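Local atomic coordinates of spindle assembly abnormal protein 6 (Caenorhabditis elegans, PDB entry 4G79), a protein that serves as the central scaffold of centrioles, setting their ninefold symmetry, and is required for centrosome duplication. Residues D62-F67 / A113-C118; K35-I40 / E56-D61. All coordinates share one frame; numbering follows the deposited sequence. Where two conformers were deposited one is given.

Contact 1 (D62-F67 / A113-C118); sequences DFEFLF and AEKNFC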
ATOM      1  N   ASP A  62       0.417 -30.194  -7.423  1.00 44.56           N
ATOM      2  CA  ASP A  62       1.254 -30.645  -6.332  1.00 45.34           C
ATOM      3  C   ASP A  62       0.416 -30.992  -5.104  1.00 47.38           C
ATOM      4  O   ASP A  62      -0.208 -30.105  -4.506  1.00 42.75           O
ATOM      5  CB  ASP A  62       2.272 -29.508  -6.029  1.00 45.70           C
ATOM      6  CG  ASP A  62       3.327 -29.815  -4.980  1.00 52.07           C
ATOM      7  OD1 ASP A  62       3.391 -30.987  -4.512  1.00 50.44           O
ATOM      8  OD2 ASP A  62       4.071 -28.891  -4.612  1.00 54.64           O
ATOM      9  N   PHE A  63       0.446 -32.283  -4.696  1.00 47.97           N
ATOM     10  CA  PHE A  63      -0.281 -32.767  -3.513  1.00 49.62           C
ATOM     11  C   PHE A  63       0.271 -32.131  -2.229  1.00 52.97           C
ATOM     12  O   PHE A  63      -0.430 -32.079  -1.231  1.00 53.22           O
ATOM     13  CB  PHE A  63      -0.224 -34.320  -3.371  1.00 55.34           C
ATOM     14  CG  PHE A  63      -0.403 -35.242  -4.568  1.00 60.60           C
ATOM     15  CD1 PHE A  63      -1.400 -35.005  -5.512  1.00 64.27           C
ATOM     16  CD2 PHE A  63       0.341 -36.416  -4.678  1.00 65.90           C
ATOM     17  CE1 PHE A  63      -1.606 -35.898  -6.578  1.00 67.01           C
ATOM     18  CE2 PHE A  63       0.140 -37.306  -5.749  1.00 71.56           C
ATOM     19  CZ  PHE A  63      -0.827 -37.037  -6.694  1.00 69.52           C
ATOM     20  N   GLU A  64       1.516 -31.652  -2.254  1.00 50.81           N
ATOM     21  CA  GLU A  64       2.170 -31.014  -1.109  1.00 51.63           C
ATOM     22  C   GLU A  64       1.816 -29.530  -1.005  1.00 51.99           C
ATOM     23  O   GLU A  64       2.136 -28.912   0.004  1.00 52.82           O
ATOM     24  CB  GLU A  64       3.696 -31.183  -1.190  1.00 55.21           C
ATOM     25  CG  GLU A  64       4.158 -32.609  -0.937  1.00 67.13           C
ATOM     26  CD  GLU A  64       5.650 -32.824  -1.090  1.00 91.67           C
ATOM     27  OE1 GLU A  64       6.236 -32.315  -2.075  1.00 81.36           O
ATOM     28  OE2 GLU A  64       6.226 -33.541  -0.240  1.00 91.46           O
ATOM     29  N   PHE A  65       1.186 -28.961  -2.045  1.00 44.30           N
ATOM     30  CA  PHE A  65       0.761 -27.573  -2.116  1.00 41.51           C
ATOM     31  C   PHE A  65      -0.587 -27.467  -1.414  1.00 44.18           C
ATOM     32  O   PHE A  65      -1.635 -27.550  -2.041  1.00 43.52           O
ATOM     33  CB  PHE A  65       0.702 -27.097  -3.577  1.00 42.24           C
ATOM     34  CG  PHE A  65       0.598 -25.605  -3.734  1.00 42.45           C
ATOM     35  CD1 PHE A  65      -0.626 -24.954  -3.583  1.00 43.10           C
ATOM     36  CD2 PHE A  65       1.731 -24.836  -3.976  1.00 45.57           C
ATOM     37  CE1 PHE A  65      -0.720 -23.571  -3.716  1.00 43.30           C
ATOM     38  CE2 PHE A  65       1.635 -23.448  -4.098  1.00 47.27           C
ATOM     39  CZ  PHE A  65       0.409 -22.831  -3.986  1.00 42.45           C
ATOM     40  N   LEU A  66      -0.553 -27.410  -0.093  1.00 41.07           N
ATOM     41  CA  LEU A  66      -1.743 -27.361   0.745  1.00 41.59           C
ATOM     42  C   LEU A  66      -1.401 -26.481   1.938  1.00 41.39           C
ATOM     43  O   LEU A  66      -0.561 -26.863   2.758  1.00 41.79           O
ATOM     44  CB  LEU A  66      -2.149 -28.808   1.152  1.00 44.87           C
ATOM     45  CG  LEU A  66      -3.517 -28.992   1.794  1.00 53.38           C
ATOM     46  CD1 LEU A  66      -4.625 -28.222   1.051  1.00 52.75           C
ATOM     47  CD2 LEU A  66      -3.849 -30.469   1.942  1.00 60.54           C
ATOM     48  N   PHE A  67      -1.949 -25.256   1.966  1.00 35.40           N
ATOM     49  CA  PHE A  67      -1.587 -24.302   3.013  1.00 33.87           C
ATOM     50  C   PHE A  67      -2.791 -23.638   3.620  1.00 33.94           C
ATOM     51  O   PHE A  67      -3.771 -23.390   2.915  1.00 32.50           O
ATOM     52  CB  PHE A  67      -0.647 -23.219   2.453  1.00 33.97           C
ATOM     53  CG  PHE A  67       0.583 -23.766   1.764  1.00 35.27           C
ATOM     54  CD1 PHE A  67       1.735 -24.038   2.482  1.00 39.04           C
ATOM     55  CD2 PHE A  67       0.590 -23.990   0.391  1.00 36.65           C
ATOM     56  CE1 PHE A  67       2.858 -24.579   1.849  1.00 40.91           C
ATOM     57  CE2 PHE A  67       1.719 -24.522  -0.242  1.00 40.54           C
ATOM     58  CZ  PHE A  67       2.838 -24.830   0.495  1.00 39.51           C
ATOM     59  N   ALA A 113      11.205 -22.646   0.080  1.00 61.21           N
ATOM     60  CA  ALA A 113      12.020 -23.678  -0.572  1.00 63.46           C
ATOM     61  C   ALA A 113      11.589 -25.108  -0.200  1.00 67.55           C
ATOM     62  O   ALA A 113      11.522 -25.967  -1.084  1.00 68.06           O
ATOM     63  CB  ALA A 113      13.499 -23.481  -0.228  1.00 67.50           C
ATOM     64  N   GLU A 114      11.304 -25.356   1.095  1.00 63.01           N
ATOM     65  CA  GLU A 114      10.895 -26.659   1.599  1.00 63.34           C
ATOM     66  C   GLU A 114       9.368 -26.825   1.673  1.00 62.79           C
ATOM     67  O   GLU A 114       8.900 -27.818   2.231  1.00 62.91           O
ATOM     68  CB  GLU A 114      11.519 -26.904   2.981  1.00 67.83           C
ATOM     69  CG  GLU A 114      12.845 -27.644   2.905  1.00 83.76           C
ATOM     70  CD  GLU A 114      13.603 -27.761   4.213  1.00111.39           C
ATOM     71  OE1 GLU A 114      12.955 -27.944   5.271  1.00108.44           O
ATOM     72  OE2 GLU A 114      14.853 -27.703   4.173  1.00110.77           O
ATOM     73  N   LYS A 115       8.592 -25.863   1.115  1.00 56.03           N
ATOM     74  CA  LYS A 115       7.116 -25.882   1.090  1.00 52.72           C
ATOM     75  C   LYS A 115       6.522 -26.005   2.510  1.00 54.67           C
ATOM     76  O   LYS A 115       5.518 -26.703   2.705  1.00 53.77           O
ATOM     77  CB  LYS A 115       6.576 -27.023   0.182  1.00 54.92           C
ATOM     78  CG  LYS A 115       6.975 -26.929  -1.289  1.00 62.47           C
ATOM     79  CD  LYS A 115       6.672 -28.247  -1.979  1.00 67.59           C
ATOM     80  CE  LYS A 115       7.053 -28.235  -3.432  1.00 71.96           C
ATOM     81  NZ  LYS A 115       6.547 -29.448  -4.127  1.00 71.40           N
ATOM     82  N   ASN A 116       7.157 -25.347   3.501  1.00 51.25           N
ATOM     83  CA  ASN A 116       6.657 -25.334   4.884  1.00 51.67           C
ATOM     84  C   ASN A 116       5.567 -24.278   5.025  1.00 52.00           C
ATOM     85  O   ASN A 116       4.700 -24.363   5.902  1.00 50.71           O
ATOM     86  CB  ASN A 116       7.790 -25.059   5.872  1.00 55.50           C
ATOM     87  CG  ASN A 116       8.754 -26.208   6.065  1.00 73.34           C
ATOM     88  OD1 ASN A 116       8.360 -27.373   6.200  1.00 56.46           O
ATOM     89  ND2 ASN A 116      10.043 -25.891   6.126  1.00 63.89           N
ATOM     90  N   PHE A 117       5.619 -23.273   4.139  1.00 47.50           N
ATOM     91  CA  PHE A 117       4.690 -22.153   4.121  1.00 45.41           C
ATOM     92  C   PHE A 117       4.763 -21.406   2.795  1.00 47.06           C
ATOM     93  O   PHE A 117       5.645 -21.646   1.966  1.00 45.80           O
ATOM     94  CB  PHE A 117       5.024 -21.181   5.280  1.00 48.73           C
ATOM     95  CG  PHE A 117       6.441 -20.649   5.257  1.00 53.27           C
ATOM     96  CD1 PHE A 117       6.767 -19.518   4.510  1.00 56.30           C
ATOM     97  CD2 PHE A 117       7.443 -21.262   5.998  1.00 58.30           C
ATOM     98  CE1 PHE A 117       8.083 -19.037   4.477  1.00 59.01           C
ATOM     99  CE2 PHE A 117       8.755 -20.777   5.970  1.00 63.57           C
ATOM    100  CZ  PHE A 117       9.063 -19.662   5.220  1.00 60.86           C
ATOM    101  N   CYS A 118       3.854 -20.454   2.633  1.00 42.98           N
ATOM    102  CA  CYS A 118       3.823 -19.545   1.525  1.00 42.09           C
ATOM    103  C   CYS A 118       3.238 -18.245   2.012  1.00 42.93           C
ATOM    104  O   CYS A 118       2.531 -18.219   3.020  1.00 40.33           O
ATOM    105  CB  CYS A 118       3.025 -20.118   0.359  1.00 42.60           C
ATOM    106  SG  CYS A 118       1.244 -20.186   0.650  1.00 45.18           S
TER
HETATM  107  O   HOH W   1       3.759 -28.693   1.958  1.00 56.34           O

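Contact 2 (K35-I40 / E56-D61); sequences KVKLKI and EISRSD. With PG4 (tetraethylene glycol), chain F.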
ATOM      1  N   LYS A  35      -3.213 -21.985 -11.745  1.00 37.08           N
ATOM      2  CA  LYS A  35      -4.551 -22.011 -11.174  1.00 35.33           C
ATOM      3  C   LYS A  35      -4.396 -22.513  -9.746  1.00 39.50           C
ATOM      4  O   LYS A  35      -3.668 -23.483  -9.498  1.00 38.81           O
ATOM      5  CB  LYS A  35      -5.512 -22.906 -11.972  1.00 40.32           C
ATOM      6  CG  LYS A  35      -5.853 -22.385 -13.360  1.00 51.24           C
ATOM      7  CD  LYS A  35      -6.780 -23.342 -14.111  1.00 65.47           C
ATOM      8  CE  LYS A  35      -6.868 -23.032 -15.592  1.00 78.08           C
ATOM      9  NZ  LYS A  35      -5.667 -23.499 -16.342  1.00 84.82           N
ATOM     10  N   VAL A  36      -5.057 -21.849  -8.811  1.00 34.33           N
ATOM     11  CA  VAL A  36      -5.016 -22.206  -7.382  0.50 33.58           C
ATOM     12  C   VAL A  36      -6.444 -22.209  -6.848  1.00 37.56           C
ATOM     13  O   VAL A  36      -7.246 -21.369  -7.249  1.00 37.68           O
ATOM     14  CB  VAL A  36      -4.102 -21.233  -6.568  0.50 35.18           C
ATOM     15  CG1 VAL A  36      -4.237 -21.428  -5.059  0.50 34.89           C
ATOM     16  CG2 VAL A  36      -2.647 -21.359  -6.972  0.50 34.84           C
ATOM     17  N   LYS A  37      -6.770 -23.146  -5.949  1.00 33.34           N
ATOM     18  CA  LYS A  37      -8.106 -23.124  -5.355  1.00 32.43           C
ATOM     19  C   LYS A  37      -7.988 -22.392  -4.032  1.00 35.69           C
ATOM     20  O   LYS A  37      -7.189 -22.776  -3.178  1.00 33.80           O
ATOM     21  CB  LYS A  37      -8.723 -24.524  -5.182  1.00 36.01           C
ATOM     22  CG  LYS A  37     -10.115 -24.506  -4.509  1.00 42.41           C
ATOM     23  CD  LYS A  37     -10.857 -25.841  -4.656  1.00 63.52           C
ATOM     24  CE  LYS A  37     -11.569 -26.021  -5.988  1.00 80.10           C
ATOM     25  NZ  LYS A  37     -12.665 -25.028  -6.195  1.00 87.93           N
ATOM     26  N   LEU A  38      -8.773 -21.327  -3.879  1.00 30.69           N
ATOM     27  CA  LEU A  38      -8.801 -20.547  -2.647  1.00 29.22           C
ATOM     28  C   LEU A  38     -10.131 -20.757  -1.976  1.00 32.99           C
ATOM     29  O   LEU A  38     -11.178 -20.593  -2.603  1.00 34.82           O
ATOM     30  CB  LEU A  38      -8.580 -19.048  -2.923  1.00 28.37           C
ATOM     31  CG  LEU A  38      -8.825 -18.084  -1.701  1.00 31.54           C
ATOM     32  CD1 LEU A  38      -7.840 -18.379  -0.552  1.00 30.93           C
ATOM     33  CD2 LEU A  38      -8.736 -16.631  -2.120  1.00 28.96           C
ATOM     34  N   LYS A  39     -10.084 -21.119  -0.706  1.00 29.49           N
ATOM     35  CA  LYS A  39     -11.280 -21.282   0.128  1.00 30.59           C
ATOM     36  C   LYS A  39     -11.185 -20.355   1.301  1.00 33.69           C
ATOM     37  O   LYS A  39     -10.139 -20.300   1.963  1.00 32.96           O
ATOM     38  CB  LYS A  39     -11.442 -22.724   0.639  1.00 32.79           C
ATOM     39  CG  LYS A  39     -11.516 -23.780  -0.448  1.00 38.39           C
ATOM     40  CD  LYS A  39     -11.661 -25.180   0.204  1.00 43.10           C
ATOM     41  CE  LYS A  39     -11.790 -26.295  -0.797  1.00 64.15           C
ATOM     42  NZ  LYS A  39     -11.801 -27.631  -0.129  1.00 75.52           N
ATOM     43  N   ILE A  40     -12.293 -19.665   1.592  1.00 29.17           N
ATOM     44  CA  ILE A  40     -12.407 -18.789   2.773  1.00 28.56           C
ATOM     45  C   ILE A  40     -13.618 -19.277   3.522  1.00 33.70           C
ATOM     46  O   ILE A  40     -14.667 -19.516   2.913  1.00 33.30           O
ATOM     47  CB  ILE A  40     -12.484 -17.273   2.457  1.00 29.85           C
ATOM     48  CG1 ILE A  40     -11.305 -16.819   1.541  1.00 29.86           C
ATOM     49  CG2 ILE A  40     -12.520 -16.437   3.767  1.00 29.48           C
ATOM     50  CD1 ILE A  40     -11.566 -15.311   0.850  1.00 27.20           C
ATOM     51  N   GLU A  56      -7.519 -21.066   2.883  1.00 28.09           N
ATOM     52  CA  GLU A  56      -6.908 -22.332   2.451  1.00 29.81           C
ATOM     53  C   GLU A  56      -6.595 -22.283   0.997  1.00 33.27           C
ATOM     54  O   GLU A  56      -7.440 -21.870   0.189  1.00 32.67           O
ATOM     55  CB  GLU A  56      -7.816 -23.546   2.718  1.00 33.29           C
ATOM     56  CG  GLU A  56      -8.130 -23.861   4.181  1.00 47.29           C
ATOM     57  CD  GLU A  56      -9.208 -24.916   4.347  1.00 63.58           C
ATOM     58  OE1 GLU A  56     -10.403 -24.541   4.380  1.00 45.18           O
ATOM     59  OE2 GLU A  56      -8.863 -26.120   4.407  1.00 56.91           O
ATOM     60  N   ILE A  57      -5.367 -22.698   0.642  1.00 31.42           N
ATOM     61  CA  ILE A  57      -4.987 -22.742  -0.773  1.00 29.88           C
ATOM     62  C   ILE A  57      -4.513 -24.162  -1.125  1.00 32.71           C
ATOM     63  O   ILE A  57      -3.943 -24.874  -0.292  1.00 32.44           O
ATOM     64  CB  ILE A  57      -3.975 -21.672  -1.223  1.00 33.05           C
ATOM     65  CG1 ILE A  57      -2.600 -21.815  -0.560  1.00 34.53           C
ATOM     66  CG2 ILE A  57      -4.542 -20.211  -1.207  1.00 32.48           C
ATOM     67  CD1 ILE A  57      -1.533 -21.001  -1.288  1.00 40.90           C
ATOM     68  N   SER A  58      -4.808 -24.576  -2.351  1.00 29.80           N
ATOM     69  CA  SER A  58      -4.393 -25.868  -2.903  1.00 31.28           C
ATOM     70  C   SER A  58      -4.291 -25.751  -4.394  1.00 35.69           C
ATOM     71  O   SER A  58      -4.794 -24.787  -4.978  1.00 32.34           O
ATOM     72  CB  SER A  58      -5.374 -26.981  -2.528  1.00 35.02           C
ATOM     73  OG  SER A  58      -6.681 -26.696  -3.000  1.00 38.99           O
ATOM     74  N   ARG A  59      -3.620 -26.723  -5.035  1.00 34.48           N
ATOM     75  CA  ARG A  59      -3.533 -26.780  -6.498  1.00 34.83           C
ATOM     76  C   ARG A  59      -3.265 -28.229  -6.890  1.00 41.58           C
ATOM     77  O   ARG A  59      -2.561 -28.957  -6.164  1.00 39.16           O
ATOM     78  CB  ARG A  59      -2.524 -25.793  -7.099  1.00 36.24           C
ATOM     79  CG  ARG A  59      -1.074 -26.199  -6.947  1.00 41.91           C
ATOM     80  CD  ARG A  59      -0.187 -25.113  -7.506  1.00 48.54           C
ATOM     81  NE  ARG A  59       1.211 -25.524  -7.479  1.00 49.59           N
ATOM     82  CZ  ARG A  59       2.049 -25.357  -8.486  1.00 50.88           C
ATOM     83  NH1 ARG A  59       1.641 -24.773  -9.611  1.00 38.23           N
ATOM     84  NH2 ARG A  59       3.310 -25.753  -8.376  1.00 46.81           N
ATOM     85  N   SER A  60      -3.840 -28.657  -8.035  1.00 41.91           N
ATOM     86  CA  SER A  60      -3.791 -30.045  -8.470  1.00 43.50           C
ATOM     87  C   SER A  60      -2.432 -30.461  -9.002  1.00 45.81           C
ATOM     88  O   SER A  60      -2.212 -31.670  -9.186  1.00 45.97           O
ATOM     89  CB  SER A  60      -4.871 -30.328  -9.509  1.00 50.39           C
ATOM     90  OG  SER A  60      -4.638 -29.639 -10.724  1.00 52.77           O
ATOM     91  N   ASP A  61      -1.519 -29.488  -9.242  1.00 40.04           N
ATOM     92  CA  ASP A  61      -0.156 -29.796  -9.741  1.00 41.19           C
ATOM     93  C   ASP A  61       0.693 -30.484  -8.717  1.00 45.13           C
ATOM     94  O   ASP A  61       1.676 -31.128  -9.088  1.00 45.36           O
ATOM     95  CB  ASP A  61       0.611 -28.510 -10.097  1.00 42.22           C
ATOM     96  CG  ASP A  61      -0.160 -27.498 -10.885  1.00 44.65           C
ATOM     97  OD1 ASP A  61      -1.145 -26.957 -10.342  1.00 41.87           O
ATOM     98  OD2 ASP A  61       0.272 -27.174 -11.995  1.00 43.84           O
TER
HETATM   99  O1  PG4 F 205      -3.394 -32.182  -5.761  1.00 77.07           O
HETATM  100  C1  PG4 F 205      -4.609 -32.858  -5.471  1.00 77.26           C
HETATM  101  C2  PG4 F 205      -5.795 -32.174  -6.085  1.00 77.88           C
HETATM  102  O2  PG4 F 205      -5.913 -30.844  -5.590  1.00 79.13           O
HETATM  103  C3  PG4 F 205      -6.920 -30.099  -6.261  1.00 79.28           C
HETATM  104  C4  PG4 F 205      -6.815 -28.639  -5.954  1.00 79.01           C
HETATM  105  O3  PG4 F 205      -7.676 -27.915  -6.828  1.00 79.11           O
HETATM  106  C5  PG4 F 205      -7.044 -26.797  -7.441  1.00 76.17           C
HETATM  107  C6  PG4 F 205      -7.079 -26.883  -8.930  1.00 72.08           C
HETATM  108  O4  PG4 F 205      -6.146 -25.957  -9.471  1.00 68.00           O
HETATM  109  C7  PG4 F 205      -5.551 -26.392 -10.686  1.00 66.91           C
HETATM  110  C8  PG4 F 205      -4.070 -26.552 -10.505  1.00 63.03           C
HETATM  111  O5  PG4 F 205      -3.288 -25.545 -11.164  1.00 55.81           O
HETATM  112  O   HOH W   2      -7.971 -24.915  -1.288  1.00 37.27           O

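Contact 1 (D62-F67 / A113-C118)
K115 reaches from the turn before strand 117-123 to two carboxylates of the 62-67 loop, and this charged cluster forms the outer part of the contact. Its chain is extended beyond CG, long enough to bring NZ to D62 OD2 at 2.6 Å, a hydrogen-bonded salt bridge made on the syn side of the carboxylate though 33° out of its plane. The two side chains approach from opposite directions, whereas E64 crosses the lysine at about a right angle and adds a longer salt bridge, OE1 to K115 NZ at 3.5 Å.

D62 also shapes its own loop. With CG anti to the backbone N (chi1 -175°), its OD1 accepts from the backbone N of E64 at 3.0 Å, closing an Asx turn over the type I turn D62-F65. A leucine at D62 would remove both carboxylate oxygens, which would probably leave K115 with the more distant carboxylate of E64 as its charge partner in this contact and the backbone N-H of E64 without its Asx-turn acceptor.

The apolar part centres on F67, a large apolar ring suited to a buried place among side chains of several strands. C118 SG lies over one ring face, 4.2 Å from the centroid, in a sulfur-aromatic contact. K115 O comes instead to the ring edge, 3.5 Å from CE1, and the same ring sets its CE2 over a face of F65. L111, L138 and A140 also touch F67.

Such a buried aromatic and cysteine beneath a salt-bridged loop rim belong to the interior and end of the beta-sandwich that makes up the SAS-6 N-terminal domain.

Contact 2 (K35-I40 / E56-D61)
Strands 35-40 and 56-58 run antiparallel, their axes 4.8 Å apart at closest and inclined at 158°. K37 with S58 and K39 with E56 are hydrogen-bonded pairs, and L38 with I57 between them is a non-hydrogen-bonded pair. K37 N donates to S58 O at 2.7 Å and nearly straight (166°), while the return bond from S58 N to K37 O is longer, 3.1 Å. K39 N to E56 O and E56 N to K39 O are both 2.9 Å. At the L38-I57 pair, CA-H...O contacts to E56 O and K37 O supplement the ladder.

Side chains alternate between two faces. On the inner one, beta-branched V36 and I57 suit the extended backbone: in one of its two conformers V36 packs CG1 against I57 CB. L38, its CG anti to the backbone N (chi1 170°), brings CD1 to I57 CG2 at 3.8 Å. F120, from strand 117-123, touches both L38 and I57. The other face carries K37, K39, E56 and S58, polar residues fitting for a partly exposed surface. A water links K37 O to S58 OG, 2.8 Å from the hydroxyl; the charged ends turn to strand 7-21 and the chain start, K37 to D11 and E56 to K6.

Past the paired strands, R59 lays its guanidinium over D61 CB, and its NH1 hydrogen-bonds to T34 OG1. A tetraethylene glycol, probably from the crystallisation liquor, lies over the K37-S58 side and on along S60 and D61, with its O5 2.7 Å from D61 OD1.

Together the segments form an antiparallel beta hairpin of strands 29-44 and 51-58, with one apolar and one polar face, within the beta-sandwich of the SAS-6 head.

How the contacts relate
From the N terminus, contact 2 closes first: strand 29-44 turns back as strand 51-58, a short local loop of pure hairpin. The chain then runs directly from D61 into D62, where contact 1 opens; that loop is longer, taking in strand 66-71, helices 73-83 and 92-102 and strand 106-111 before returning at 113-118. The two are therefore in series, neither enclosing nor crossing the other. They meet in space through strand 51-58, which neighbours strand 66-71: F67 O probably bonds to I57 N, and I57 CD1 packs on C118 SG. Together they tie the hairpin to the C-terminal half of the sheet.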